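Local coordinates for protein putative tRNA (Adenine(37)-N6)-methyltransferase (Pseudomonas aeruginosa, PDB 7BTU) that is probably an S-adenosyl-L-methionine-dependent tRNA methyltransferase of the TrmO family, modifying the threonylcarbamoyladenosine at position 37, at residues P35-G39 and L180-V184; Q168-A173 and V230-A234. All blocks are in the same frame, centred on the assembly; numbering follows the deposited sequence.

Interaction 1 of 2, residues P35-G39 and L180-V184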
ATOM      1  N   PRO B  35     -15.443   2.605  12.077  1.00 24.90           N
ATOM      2  CA  PRO B  35     -14.508   3.255  12.992  1.00 23.39           C
ATOM      3  C   PRO B  35     -14.525   2.682  14.390  1.00 25.61           C
ATOM      4  O   PRO B  35     -13.557   2.905  15.133  1.00 21.65           O
ATOM      5  CB  PRO B  35     -14.976   4.719  12.979  1.00 25.02           C
ATOM      6  CG  PRO B  35     -16.439   4.623  12.636  1.00 29.89           C
ATOM      7  CD  PRO B  35     -16.534   3.511  11.656  1.00 26.72           C
ATOM      8  N   ALA B  36     -15.600   1.985  14.799  1.00 19.07           N
ATOM      9  CA  ALA B  36     -15.573   1.413  16.142  1.00 19.51           C
ATOM     10  C   ALA B  36     -14.686   0.176  16.236  1.00 19.78           C
ATOM     11  O   ALA B  36     -14.540  -0.365  17.337  1.00 19.44           O
ATOM     12  CB  ALA B  36     -17.021   1.092  16.615  1.00 21.08           C
ATOM     13  N   ALA B  37     -14.148  -0.310  15.108  1.00 20.27           N
ATOM     14  CA  ALA B  37     -13.222  -1.444  15.086  1.00 20.28           C
ATOM     15  C   ALA B  37     -11.846  -0.886  15.474  1.00 17.80           C
ATOM     16  O   ALA B  37     -11.143  -0.314  14.654  1.00 21.25           O
ATOM     17  CB  ALA B  37     -13.203  -2.132  13.711  1.00 17.10           C
ATOM     18  N   ARG B  38     -11.479  -1.024  16.742  1.00 16.33           N
ATOM     19  CA  ARG B  38     -10.286  -0.371  17.269  1.00 16.92           C
ATOM     20  C   ARG B  38      -9.178  -1.374  17.596  1.00 19.21           C
ATOM     21  O   ARG B  38      -9.402  -2.571  17.836  1.00 17.03           O
ATOM     22  CB  ARG B  38     -10.649   0.446  18.502  1.00 21.03           C
ATOM     23  CG  ARG B  38     -11.520   1.709  18.102  1.00 24.47           C
ATOM     24  CD  ARG B  38     -11.960   2.497  19.314  1.00 36.22           C
ATOM     25  NE  ARG B  38     -10.780   2.829  20.095  1.00 45.53           N
ATOM     26  CZ  ARG B  38     -10.821   3.172  21.371  1.00 50.47           C
ATOM     27  NH1 ARG B  38     -11.996   3.233  21.975  1.00 50.44           N
ATOM     28  NH2 ARG B  38      -9.697   3.476  22.027  1.00 52.57           N
ATOM     29  N   GLY B  39      -7.962  -0.867  17.615  1.00 19.22           N
ATOM     30  CA  GLY B  39      -6.866  -1.732  18.026  1.00 20.02           C
ATOM     31  C   GLY B  39      -5.640  -0.889  18.298  1.00 20.30           C
ATOM     32  O   GLY B  39      -5.643   0.338  18.116  1.00 17.41           O
ATOM     33  N   LEU B 180     -14.656  -3.317  28.998  1.00 21.16           N
ATOM     34  CA  LEU B 180     -13.574  -3.318  28.025  1.00 24.43           C
ATOM     35  C   LEU B 180     -13.053  -1.928  27.702  1.00 25.45           C
ATOM     36  O   LEU B 180     -11.943  -1.819  27.141  1.00 22.42           O
ATOM     37  CB  LEU B 180     -14.047  -3.978  26.717  1.00 23.97           C
ATOM     38  CG  LEU B 180     -14.234  -5.515  26.762  1.00 22.18           C
ATOM     39  CD1 LEU B 180     -15.027  -6.088  25.549  1.00 19.74           C
ATOM     40  CD2 LEU B 180     -12.853  -6.180  26.871  1.00 28.43           C
ATOM     41  N   ARG B 181     -13.800  -0.883  28.046  1.00 25.76           N
ATOM     42  CA  ARG B 181     -13.503   0.493  27.603  1.00 26.58           C
ATOM     43  C   ARG B 181     -13.420   0.549  26.073  1.00 26.73           C
ATOM     44  O   ARG B 181     -12.502   1.129  25.470  1.00 22.70           O
ATOM     45  CB  ARG B 181     -12.223   1.038  28.283  1.00 25.15           C
ATOM     46  CG  ARG B 181     -12.449   1.236  29.808  1.00 32.17           C
ATOM     47  CD  ARG B 181     -11.356   2.010  30.508  1.00 42.96           C
ATOM     48  NE  ARG B 181     -11.576   2.144  31.956  1.00 52.39           N
ATOM     49  CZ  ARG B 181     -12.440   2.980  32.539  1.00 58.02           C
ATOM     50  NH1 ARG B 181     -13.207   3.795  31.815  1.00 55.13           N
ATOM     51  NH2 ARG B 181     -12.532   3.007  33.865  1.00 64.18           N
ATOM     52  N   GLN B 182     -14.419  -0.046  25.430  1.00 20.13           N
ATOM     53  CA  GLN B 182     -14.466  -0.111  23.966  1.00 21.78           C
ATOM     54  C   GLN B 182     -15.888   0.171  23.525  1.00 20.45           C
ATOM     55  O   GLN B 182     -16.830  -0.120  24.276  1.00 22.28           O
ATOM     56  CB  GLN B 182     -14.032  -1.493  23.409  1.00 18.61           C
ATOM     57  CG  GLN B 182     -12.528  -1.816  23.587  1.00 19.51           C
ATOM     58  CD  GLN B 182     -11.696  -0.907  22.697  1.00 23.12           C
ATOM     59  OE1 GLN B 182     -12.202  -0.394  21.681  1.00 23.93           O
ATOM     60  NE2 GLN B 182     -10.439  -0.749  23.020  1.00 25.12           N
ATOM     61  N   PRO B 183     -16.088   0.748  22.316  1.00 21.42           N
ATOM     62  CA  PRO B 183     -17.489   0.994  21.837  1.00 21.83           C
ATOM     63  C   PRO B 183     -18.129  -0.272  21.275  1.00 21.57           C
ATOM     64  O   PRO B 183     -18.310  -0.428  20.054  1.00 17.64           O
ATOM     65  CB  PRO B 183     -17.297   2.065  20.761  1.00 23.20           C
ATOM     66  CG  PRO B 183     -15.914   1.726  20.180  1.00 24.87           C
ATOM     67  CD  PRO B 183     -15.073   1.332  21.415  1.00 25.32           C
ATOM     68  N   VAL B 184     -18.474  -1.194  22.181  1.00 16.12           N
ATOM     69  CA  VAL B 184     -18.855  -2.548  21.770  1.00 18.43           C
ATOM     70  C   VAL B 184     -20.134  -2.528  20.947  1.00 17.02           C
ATOM     71  O   VAL B 184     -20.265  -3.255  19.950  1.00 15.21           O
ATOM     72  CB  VAL B 184     -18.969  -3.483  22.993  1.00 20.49           C
ATOM     73  CG1 VAL B 184     -19.727  -4.833  22.623  1.00 18.74           C
ATOM     74  CG2 VAL B 184     -17.582  -3.806  23.546  1.00 19.03           C
TER
HETATM   75  O   HOH W   1     -13.347  -1.849  19.478  1.00 29.85           O
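Arg38 lies across Gln182 and Pro183, and its side chain can be followed out one atom at a time. Its CB already meets the amide oxygen: Arg38 CB is 3.6 Å from Gln182 OE1. With CG beside the backbone N and a bend at chi3 (54°), the chain then curves past that oxygen instead of running straight out. Arg38 CD keeps Gln182 OE1 as a neighbour and lies 3.9 Å from Pro183 CD. NE and CZ pass the same oxygen at slightly longer range. At the tip the guanidinium is covered on one face by the Gln182 amide, whose NE2 sits above its centre; the two planes are 50° apart, so the amide is tilted over the guanidinium and does not stack flat on it. Arg38 NH1 has Pro183 CD near the guanidinium plane, at its edge, 3.7 Å away. The contact brings together the two domains: Arg38 leads into strand 38-43 of the N-terminal barrel, while Gln182 and Pro183 form the turn between helix 167-180 and helix 184-193 of the C-terminal domain. Pro183 takes the N-cap position of the second helix and is the centre of an inverse gamma turn, closed by a weak bond from Val184 N to Gln182 O. No direct hydrogen bond crosses between the segments. A water links them by hydrogen bonds instead, donating to Ala36 O at 2.9 Å and to Gln182 OE1 at 2.9 Å. Gln182 bends at chi2 (-69°), which brings OE1 back toward the barrel. Separately, Ala36 CB meets Pro183 CG at 3.8 Å, an apolar contact, and the backbone N of Ala36 is hydrogen-bonded by Gln190 OE1 from helix 184-193.

Interaction 2 of 2, residues Q168-A173 and V230-A234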
ATOM      1  N   GLN B 168     -32.048  -7.494  25.737  1.00 26.96           N
ATOM      2  CA  GLN B 168     -30.960  -8.150  26.450  1.00 26.93           C
ATOM      3  C   GLN B 168     -29.607  -7.837  25.797  1.00 23.27           C
ATOM      4  O   GLN B 168     -28.625  -7.529  26.486  1.00 22.38           O
ATOM      5  CB  GLN B 168     -31.219  -9.662  26.469  1.00 35.80           C
ATOM      6  CG  GLN B 168     -30.051 -10.511  26.966  1.00 40.19           C
ATOM      7  CD  GLN B 168     -30.286 -12.019  26.777  1.00 47.72           C
ATOM      8  OE1 GLN B 168     -29.473 -12.833  27.170  1.00 51.29           O
ATOM      9  NE2 GLN B 168     -31.391 -12.375  26.145  1.00 51.76           N
ATOM     10  N   ALA B 169     -29.514  -7.947  24.467  1.00 21.64           N
ATOM     11  CA  ALA B 169     -28.198  -7.714  23.838  1.00 18.93           C
ATOM     12  C   ALA B 169     -27.735  -6.269  24.010  1.00 21.99           C
ATOM     13  O   ALA B 169     -26.533  -6.011  24.108  1.00 18.65           O
ATOM     14  CB  ALA B 169     -28.224  -8.050  22.348  1.00 18.52           C
ATOM     15  N   ARG B 170     -28.663  -5.309  23.983  1.00 22.60           N
ATOM     16  CA  ARG B 170     -28.294  -3.903  24.187  1.00 21.69           C
ATOM     17  C   ARG B 170     -27.701  -3.693  25.569  1.00 21.21           C
ATOM     18  O   ARG B 170     -26.669  -3.022  25.717  1.00 20.67           O
ATOM     19  CB  ARG B 170     -29.527  -2.998  23.980  1.00 26.41           C
ATOM     20  N   ARG B 171     -28.354  -4.249  26.608  1.00 21.48           N
ATOM     21  CA  ARG B 171     -27.787  -4.192  27.950  1.00 20.77           C
ATOM     22  C   ARG B 171     -26.421  -4.871  27.994  1.00 28.37           C
ATOM     23  O   ARG B 171     -25.473  -4.340  28.588  1.00 23.57           O
ATOM     24  CB  ARG B 171     -28.729  -4.856  28.971  1.00 24.22           C
ATOM     25  CG  ARG B 171     -28.101  -5.011  30.359  1.00 38.14           C
ATOM     26  CD  ARG B 171     -29.036  -5.714  31.371  1.00 46.86           C
ATOM     27  NE  ARG B 171     -29.414  -7.072  30.950  1.00 55.90           N
ATOM     28  CZ  ARG B 171     -28.627  -8.149  31.061  1.00 62.35           C
ATOM     29  NH1 ARG B 171     -27.405  -8.040  31.572  1.00 62.55           N
ATOM     30  NH2 ARG B 171     -29.060  -9.344  30.657  1.00 65.59           N
ATOM     31  N   GLN B 172     -26.320  -6.087  27.440  1.00 19.38           N
ATOM     32  CA  GLN B 172     -25.038  -6.802  27.515  1.00 19.99           C
ATOM     33  C   GLN B 172     -23.934  -6.066  26.767  1.00 21.98           C
ATOM     34  O   GLN B 172     -22.781  -6.030  27.230  1.00 20.96           O
ATOM     35  CB  GLN B 172     -25.170  -8.251  27.003  1.00 19.89           C
ATOM     36  CG  GLN B 172     -26.066  -9.117  27.909  1.00 23.47           C
ATOM     37  CD  GLN B 172     -26.601 -10.334  27.184  1.00 32.24           C
ATOM     38  OE1 GLN B 172     -26.757 -10.314  25.941  1.00 23.47           O
ATOM     39  NE2 GLN B 172     -26.982 -11.345  27.940  1.00 37.55           N
ATOM     40  N   ALA B 173     -24.235  -5.531  25.579  1.00 21.65           N
ATOM     41  CA  ALA B 173     -23.223  -4.750  24.862  1.00 20.38           C
ATOM     42  C   ALA B 173     -22.754  -3.568  25.698  1.00 21.30           C
ATOM     43  O   ALA B 173     -21.552  -3.228  25.688  1.00 19.52           O
ATOM     44  CB  ALA B 173     -23.758  -4.249  23.510  1.00 16.60           C
ATOM     45  N   VAL B 230     -29.469  -8.545  16.786  1.00 15.73           N
ATOM     46  CA  VAL B 230     -28.490  -9.040  17.752  1.00 15.06           C
ATOM     47  C   VAL B 230     -29.252  -9.713  18.875  1.00 15.50           C
ATOM     48  O   VAL B 230     -30.140  -9.099  19.497  1.00 17.68           O
ATOM     49  CB  VAL B 230     -27.598  -7.891  18.332  1.00 18.03           C
ATOM     50  CG1 VAL B 230     -26.427  -8.487  19.135  1.00 14.55           C
ATOM     51  CG2 VAL B 230     -27.067  -6.968  17.225  1.00 15.44           C
ATOM     52  N   LEU B 231     -28.878 -10.955  19.187  1.00 15.78           N
ATOM     53  CA  LEU B 231     -29.623 -11.704  20.190  1.00 16.81           C
ATOM     54  C   LEU B 231     -28.988 -11.567  21.577  1.00 16.67           C
ATOM     55  O   LEU B 231     -29.689 -11.414  22.571  1.00 17.92           O
ATOM     56  CB  LEU B 231     -29.663 -13.182  19.786  1.00 19.10           C
ATOM     57  CG  LEU B 231     -30.412 -13.485  18.495  1.00 16.37           C
ATOM     58  CD1 LEU B 231     -30.048 -14.893  17.975  1.00 21.05           C
ATOM     59  CD2 LEU B 231     -31.916 -13.452  18.837  1.00 17.44           C
ATOM     60  N   ASP B 232     -27.667 -11.686  21.666  1.00 16.03           N
ATOM     61  CA  ASP B 232     -27.015 -11.682  22.981  1.00 22.00           C
ATOM     62  C   ASP B 232     -25.535 -11.385  22.777  1.00 22.09           C
ATOM     63  O   ASP B 232     -25.013 -11.507  21.665  1.00 23.12           O
ATOM     64  CB  ASP B 232     -27.204 -12.986  23.746  1.00 26.76           C
ATOM     65  CG  ASP B 232     -26.384 -14.126  23.159  1.00 34.64           C
ATOM     66  OD1 ASP B 232     -25.162 -14.039  23.122  1.00 44.01           O
ATOM     67  OD2 ASP B 232     -26.965 -15.117  22.719  1.00 42.98           O
ATOM     68  N   VAL B 233     -24.880 -10.977  23.860  1.00 16.41           N
ATOM     69  CA  VAL B 233     -23.447 -10.627  23.881  1.00 16.52           C
ATOM     70  C   VAL B 233     -22.946 -11.244  25.172  1.00 20.43           C
ATOM     71  O   VAL B 233     -23.440 -10.899  26.249  1.00 22.92           O
ATOM     72  CB  VAL B 233     -23.196  -9.117  23.889  1.00 18.80           C
ATOM     73  CG1 VAL B 233     -21.633  -8.860  23.854  1.00 17.91           C
ATOM     74  CG2 VAL B 233     -23.814  -8.483  22.657  1.00 22.17           C
ATOM     75  N   ALA B 234     -22.082 -12.234  25.072  1.00 22.64           N
ATOM     76  CA  ALA B 234     -21.624 -12.939  26.270  1.00 29.37           C
ATOM     77  C   ALA B 234     -20.107 -12.912  26.342  1.00 28.17           C
ATOM     78  O   ALA B 234     -19.445 -12.885  25.309  1.00 23.94           O
ATOM     79  CB  ALA B 234     -22.092 -14.382  26.258  1.00 29.08           C
TER
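Gln172 and Val233 share the one hydrogen bond that crosses here: Val233 N donates to Gln172 OE1 at 2.9 Å, with an N-H...O angle of 158°. The donor stands 51° out of the amide's carbonyl plane, so it does not use a lone pair direction. Gln172 NE2 in turn bonds Gln168 OE1 at 3.0 Å, one helical turn back, on a lone pair of that oxygen, though the bond is bent and its acceptor tilted from the Gln172 amide plane. Together the two bonds restrain the amide's rotation. Helix 167-180 lies on a face of the mixed C-terminal sheet, with the segment axes 6.4 Å apart and 30° from parallel to strand 227-234. A classic beta bulge interrupts that strand, Leu231 and Asp232 both facing His219, whose ND1 is hydrogen-bonded to Asp232 OD1. Against the strand backbone the contacts are van der Waals: Ala169 CB is 3.6 Å from Val230 O, and Gln172 CB 3.3 Å from Val233 O, an acceptor not bonded to Gln172 OE1. Among the apolar contacts, Ala169 CB meets Val230 CG1 at 3.7 Å, Gln172 CB meets Val233 CB at 3.8 Å, and Val233 CG2 lies 4.3 Å from Ala173 CB.

In the fold
Both contacts use helix 167-180 or the turn that ends it. Their segments alternate along the chain, 35-39, 168-173, 180-184, then 230-234, and their centres are about 16 Å apart. Interaction 2 lies inside the C-terminal domain, setting the helix on the four-stranded mixed sheet; interaction 1 lies at the surface, where the turn after that helix meets the N-terminal barrel. The two touch where Val184 CB packs on Ala173 O, 3.7 Å away. Helix 184-193 borders both, reaching Ala36 on the barrel side and Val230 and Val233 on the sheet side, so a single helix touches residues of both interactions and connects the interface between the domains with the C-terminal sheet.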